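Local coordinates for protein GH5 (Bacteroidetes bacterium AC2a, PDB 4YHE) that probably hydrolyses beta-1,4-glucosidic bonds in cellulose-type polysaccharides, as a family 5 glycoside hydrolase with a beta/alpha-barrel fold, at residues A[159-164]-A[210-215]; A[189-194]-A[227-232]. All coordinates share one frame; numbering follows the deposited sequence.

Contact 1. Residues A[159-164]-A[210-215]; sequences FETLNE and GVPGYV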
loop_
_atom_site.group_PDB
_atom_site.type_symbol
_atom_site.label_atom_id
_atom_site.label_comp_id
_atom_site.label_asym_id
_atom_site.label_seq_id
_atom_site.Cartn_x
_atom_site.Cartn_y
_atom_site.Cartn_z
ATOM N N PHE A 159 -11.177 3.780 1.718
ATOM C CA PHE A 159 -10.401 4.324 2.818
ATOM C C PHE A 159 -9.520 3.207 3.385
ATOM O O PHE A 159 -10.025 2.117 3.693
ATOM C CB PHE A 159 -11.282 4.834 3.956
ATOM C CG PHE A 159 -12.112 6.046 3.632
ATOM C CD1 PHE A 159 -11.905 6.796 2.496
ATOM C CD2 PHE A 159 -13.099 6.448 4.515
ATOM C CE1 PHE A 159 -12.688 7.903 2.235
ATOM C CE2 PHE A 159 -13.888 7.564 4.273
ATOM C CZ PHE A 159 -13.680 8.293 3.126
ATOM N N GLU A 160 -8.228 3.488 3.546
ATOM C CA GLU A 160 -7.298 2.585 4.201
ATOM C C GLU A 160 -6.936 3.218 5.548
ATOM O O GLU A 160 -6.464 4.352 5.585
ATOM C CB GLU A 160 -6.094 2.387 3.312
ATOM C CG GLU A 160 -4.963 1.561 3.897
ATOM C CD GLU A 160 -3.763 1.583 2.966
ATOM O OE1 GLU A 160 -3.804 0.940 1.874
ATOM O OE2 GLU A 160 -2.800 2.295 3.325
ATOM N N THR A 161 -7.197 2.498 6.634
ATOM C CA THR A 161 -7.244 3.100 7.965
ATOM C C THR A 161 -5.939 3.720 8.429
ATOM O O THR A 161 -5.947 4.788 9.066
ATOM C CB THR A 161 -7.689 2.093 9.042
ATOM O OG1 THR A 161 -6.896 0.905 8.992
ATOM C CG2 THR A 161 -9.125 1.716 8.838
ATOM N N LEU A 162 -4.854 2.995 8.174
ATOM C CA LEU A 162 -3.518 3.274 8.677
ATOM C C LEU A 162 -2.537 2.703 7.663
ATOM O O LEU A 162 -2.934 1.948 6.776
ATOM C CB LEU A 162 -3.281 2.547 9.996
ATOM C CG LEU A 162 -4.313 2.780 11.089
ATOM C CD1 LEU A 162 -4.097 1.802 12.229
ATOM C CD2 LEU A 162 -4.136 4.195 11.591
ATOM N N ASN A 163 -1.271 3.049 7.818
ATOM C CA ASN A 163 -0.215 2.548 6.965
ATOM C C ASN A 163 0.616 1.410 7.600
ATOM O O ASN A 163 0.145 0.258 7.665
ATOM C CB ASN A 163 0.644 3.704 6.469
ATOM C CG ASN A 163 1.653 3.273 5.430
ATOM O OD1 ASN A 163 1.326 2.478 4.523
ATOM N ND2 ASN A 163 2.903 3.737 5.580
ATOM N N GLU A 164 1.836 1.705 8.049
ATOM C CA GLU A 164 2.748 0.674 8.513
ATOM C C GLU A 164 2.988 0.924 9.990
ATOM O O GLU A 164 3.821 1.748 10.351
ATOM C CB GLU A 164 4.056 0.717 7.731
ATOM C CG GLU A 164 3.921 0.261 6.266
ATOM C CD GLU A 164 5.259 0.158 5.558
ATOM O OE1 GLU A 164 6.248 0.741 6.070
ATOM O OE2 GLU A 164 5.321 -0.485 4.478
ATOM N N GLY A 210 -9.916 -0.697 3.834
ATOM C CA GLY A 210 -8.713 -1.525 3.951
ATOM C C GLY A 210 -8.133 -1.406 5.344
ATOM O O GLY A 210 -7.997 -0.311 5.859
ATOM N N VAL A 211 -7.814 -2.540 5.956
ATOM C CA VAL A 211 -7.179 -2.545 7.265
ATOM C C VAL A 211 -5.869 -3.357 7.220
ATOM O O VAL A 211 -5.813 -4.450 6.638
ATOM C CB VAL A 211 -8.099 -3.087 8.375
ATOM C CG1 VAL A 211 -9.259 -2.170 8.616
ATOM C CG2 VAL A 211 -8.587 -4.501 8.082
ATOM N N PRO A 212 -4.800 -2.827 7.855
ATOM C CA PRO A 212 -3.521 -3.546 7.803
ATOM C C PRO A 212 -3.162 -4.230 9.090
ATOM O O PRO A 212 -3.714 -3.862 10.156
ATOM C CB PRO A 212 -2.533 -2.426 7.544
ATOM C CG PRO A 212 -3.068 -1.290 8.299
ATOM C CD PRO A 212 -4.583 -1.409 8.193
ATOM N N GLY A 213 -2.244 -5.191 8.982
ATOM C CA GLY A 213 -1.617 -5.832 10.134
ATOM C C GLY A 213 -0.255 -5.194 10.443
ATOM O O GLY A 213 0.127 -4.186 9.837
ATOM N N TYR A 214 0.484 -5.808 11.367
ATOM C CA TYR A 214 1.680 -5.197 11.918
ATOM C C TYR A 214 2.712 -4.905 10.829
ATOM O O TYR A 214 3.113 -5.811 10.089
ATOM C CB TYR A 214 2.317 -6.115 12.963
ATOM C CG TYR A 214 3.351 -5.401 13.801
ATOM C CD1 TYR A 214 2.998 -4.755 14.971
ATOM C CD2 TYR A 214 4.678 -5.376 13.415
ATOM C CE1 TYR A 214 3.944 -4.117 15.752
ATOM C CE2 TYR A 214 5.623 -4.726 14.165
ATOM C CZ TYR A 214 5.257 -4.108 15.336
ATOM O OH TYR A 214 6.249 -3.482 16.053
ATOM N N VAL A 215 3.113 -3.633 10.745
ATOM C CA VAL A 215 4.046 -3.111 9.719
ATOM C C VAL A 215 3.730 -3.582 8.282
ATOM O O VAL A 215 4.594 -3.613 7.453
ATOM C CB VAL A 215 5.549 -3.321 10.111
ATOM C CG1 VAL A 215 6.076 -4.720 9.885
ATOM C CG2 VAL A 215 6.432 -2.293 9.413
HETATM O O HOH W 1 0.271 -1.479 9.708
#
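Phe159 to Thr161 pair with Gly210 in a parallel beta contact between strands 157-160 and 209-212, neighbouring staves of the TIM barrel. The evidence is two backbone hydrogen bonds on Gly210: its N donates to Phe159 O (2.8 Å), and its O accepts from Thr161 N (3.0 Å, 163° at the hydrogen). The backbones part as far as Leu162 and Pro212 and close again at Glu164 and Val215. The Pro212 ring lies between the chains, CG 3.6 Å from both Leu162 O and Asn163 O, and a water bridges Asn163 O and Gly213 O, donating to each at 2.7 Å. Thr161 OG1, between its backbone N and carbonyl carbon (chi1 52°), probably hydrogen-bonds Asn190 OD1 and packs 3.4 Å from Pro212 CD, while CG2 meets Val211 CG1 at 3.9 Å. A valine here would probably leave Asn190 without that hydroxyl partner. Glu160 extends to Arg59, Asn101 and Tyr292. Asn163 and Glu164, just beyond the strand, match the Asn-Glu pair of family 5, which makes Glu164 the probable acid/base; Glu164 OE2 is hydrogen-bonded to His241. The Gly210 bonds and the water tie the loop carrying this pair to the neighbouring strand, consistent with a set position at the barrel mouth.

Contact 2. Residues A[189-194]-A[227-232]; sequences WNQVCV and LPEDVV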
loop_
_atom_site.group_PDB
_atom_site.type_symbol
_atom_site.label_atom_id
_atom_site.label_comp_id
_atom_site.label_asym_id
_atom_site.label_seq_id
_atom_site.Cartn_x
_atom_site.Cartn_y
_atom_site.Cartn_z
ATOM N N TRP A 189 -6.937 0.037 17.233
ATOM C CA TRP A 189 -6.871 1.219 16.376
ATOM C C TRP A 189 -7.691 0.990 15.113
ATOM O O TRP A 189 -8.429 1.861 14.690
ATOM C CB TRP A 189 -5.443 1.539 15.999
ATOM C CG TRP A 189 -4.619 2.168 17.126
ATOM C CD1 TRP A 189 -4.994 2.371 18.426
ATOM C CD2 TRP A 189 -3.271 2.617 17.019
ATOM N NE1 TRP A 189 -3.971 2.960 19.123
ATOM C CE2 TRP A 189 -2.888 3.107 18.296
ATOM C CE3 TRP A 189 -2.336 2.650 15.971
ATOM C CZ2 TRP A 189 -1.635 3.644 18.538
ATOM C CZ3 TRP A 189 -1.062 3.156 16.220
ATOM C CH2 TRP A 189 -0.732 3.676 17.510
ATOM N N ASN A 190 -7.559 -0.169 14.494
ATOM C CA ASN A 190 -8.350 -0.434 13.283
ATOM C C ASN A 190 -9.846 -0.422 13.593
ATOM O O ASN A 190 -10.642 0.082 12.786
ATOM C CB ASN A 190 -7.981 -1.746 12.590
ATOM C CG ASN A 190 -6.718 -1.651 11.725
ATOM O OD1 ASN A 190 -6.363 -0.593 11.184
ATOM N ND2 ASN A 190 -6.021 -2.777 11.608
ATOM N N GLN A 191 -10.242 -0.959 14.754
ATOM C CA GLN A 191 -11.665 -0.937 15.134
ATOM C C GLN A 191 -12.182 0.502 15.248
ATOM O O GLN A 191 -13.240 0.839 14.714
ATOM C CB GLN A 191 -11.889 -1.678 16.452
ATOM C CG GLN A 191 -13.344 -1.833 16.872
ATOM C CD GLN A 191 -14.123 -2.692 15.921
ATOM O OE1 GLN A 191 -13.878 -3.888 15.819
ATOM N NE2 GLN A 191 -15.065 -2.097 15.215
ATOM N N VAL A 192 -11.421 1.329 15.946
ATOM C CA VAL A 192 -11.746 2.744 16.124
ATOM C C VAL A 192 -11.857 3.496 14.777
ATOM O O VAL A 192 -12.786 4.272 14.579
ATOM C CB VAL A 192 -10.722 3.374 17.086
ATOM C CG1 VAL A 192 -10.635 4.883 16.950
ATOM C CG2 VAL A 192 -11.085 2.981 18.527
ATOM N N CYS A 193 -10.957 3.207 13.834
ATOM C CA CYS A 193 -11.018 3.837 12.518
ATOM C C CYS A 193 -12.274 3.417 11.767
ATOM O O CYS A 193 -12.968 4.271 11.222
ATOM C CB CYS A 193 -9.745 3.561 11.689
ATOM S SG CYS A 193 -8.274 4.313 12.424
ATOM N N VAL A 194 -12.562 2.113 11.746
ATOM C CA VAL A 194 -13.766 1.600 11.100
ATOM C C VAL A 194 -15.036 2.242 11.740
ATOM O O VAL A 194 -15.917 2.712 11.029
ATOM C CB VAL A 194 -13.831 0.051 11.176
ATOM C CG1 VAL A 194 -15.182 -0.470 10.705
ATOM C CG2 VAL A 194 -12.714 -0.571 10.343
ATOM N N LEU A 227 -9.992 -8.750 12.034
ATOM C CA LEU A 227 -10.896 -7.899 11.251
ATOM C C LEU A 227 -11.886 -7.185 12.154
ATOM O O LEU A 227 -12.597 -7.836 12.907
ATOM C CB LEU A 227 -11.668 -8.732 10.239
ATOM C CG LEU A 227 -10.811 -9.342 9.166
ATOM C CD1 LEU A 227 -11.575 -10.475 8.514
ATOM C CD2 LEU A 227 -10.436 -8.280 8.127
ATOM N N PRO A 228 -11.956 -5.842 12.092
ATOM C CA PRO A 228 -12.899 -5.165 12.993
ATOM C C PRO A 228 -14.352 -5.624 12.848
ATOM O O PRO A 228 -14.771 -6.056 11.778
ATOM C CB PRO A 228 -12.769 -3.682 12.589
ATOM C CG PRO A 228 -11.331 -3.570 12.149
ATOM C CD PRO A 228 -11.036 -4.881 11.451
ATOM N N GLU A 229 -15.088 -5.542 13.939
ATOM C CA GLU A 229 -16.550 -5.705 13.893
ATOM C C GLU A 229 -17.139 -4.536 13.115
ATOM O O GLU A 229 -16.812 -3.396 13.406
ATOM C CB GLU A 229 -17.110 -5.724 15.308
ATOM C CG GLU A 229 -16.730 -6.959 16.089
ATOM C CD GLU A 229 -17.314 -8.229 15.482
ATOM O OE1 GLU A 229 -18.558 -8.354 15.441
ATOM O OE2 GLU A 229 -16.544 -9.104 15.030
ATOM N N ASP A 230 -17.963 -4.829 12.108
ATOM C CA ASP A 230 -18.440 -3.814 11.189
ATOM C C ASP A 230 -19.973 -3.757 11.265
ATOM O O ASP A 230 -20.605 -4.719 11.704
ATOM C CB ASP A 230 -17.994 -4.133 9.755
ATOM C CG ASP A 230 -17.918 -2.881 8.859
ATOM O OD1 ASP A 230 -18.318 -1.769 9.305
ATOM O OD2 ASP A 230 -17.461 -3.023 7.708
ATOM N N VAL A 231 -20.540 -2.643 10.807
ATOM C CA VAL A 231 -21.999 -2.420 10.812
ATOM C C VAL A 231 -22.669 -2.997 9.583
ATOM O O VAL A 231 -23.901 -3.029 9.491
ATOM C CB VAL A 231 -22.362 -0.923 10.903
ATOM C CG1 VAL A 231 -21.691 -0.283 12.108
ATOM C CG2 VAL A 231 -22.024 -0.186 9.616
ATOM N N VAL A 232 -21.866 -3.399 8.624
ATOM C CA VAL A 232 -22.342 -4.060 7.411
ATOM C C VAL A 232 -21.388 -5.178 7.091
ATOM O O VAL A 232 -20.249 -5.159 7.568
ATOM C CB VAL A 232 -22.373 -3.129 6.197
ATOM C CG1 VAL A 232 -23.543 -2.166 6.307
ATOM C CG2 VAL A 232 -21.058 -2.362 6.068
#
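Gln191 grips the backbone of Glu229 with both ends of its side-chain amide. Glu229 N donates to Gln191 OE1 (2.8 Å), in the carbonyl plane and on a lone pair, with a C=O...N angle of 123°. In return Gln191 NE2 donates to Glu229 O, also 2.8 Å away and again on a lone pair; this bond is nearly straight at 171° and lies almost flat in the glutamine's amide plane. Two bonds to one residue fix the rotation of the amide, which reaches the loop because the chain bends at chi2 (65°). NE2 has a further acceptor in Asp195, one turn along. The helix is 181-199, the connection between strands 157-160 and 209-212 in a beta-alpha-beta unit of the barrel, and 227-232 is the loop running from helix 218-224 into strand 236-242. Packing begins at Pro228, whose CA is 3.3 Å from Gln191 OE1. Its CG is 3.8 Å from Asn190 CB, and lies equally close, at 3.8 Å, to Val194 CG2; the Val194 and Pro228 side chains cross at about a right angle. Val194's other methyl, CG1, meets Asp230 OD1 at 3.7 Å. That carboxylate oxygen also accepts from Val231 N, which approaches from above the carboxylate plane, and forms a salt bridge with Arg198. Val194, Pro228 and Asp230 also touch Leu236, at the start of the next strand.

The centres of contacts 1 and 2 lie 12 Å apart, the first about 8 Å from the middle of the chain and the second about 19 Å, so together they run from barrel wall to outer layer. Their segments alternate along the chain: 159-164, 189-194, 210-215, 227-232. Helix 181-199 follows strand 157-160 and precedes strand 209-212, joining the two strands of contact 1. Asn190 ND2 reaches Pro212 O at 2.9 Å, a probable hydrogen bond, and Cys193 CB packs 3.5 Å from Thr161 CG2, between the helix and the loop after strand 157-160. The helix is thus pinned beside both strands it connects, near the end of the barrel wall that leads to the probable catalytic Glu164.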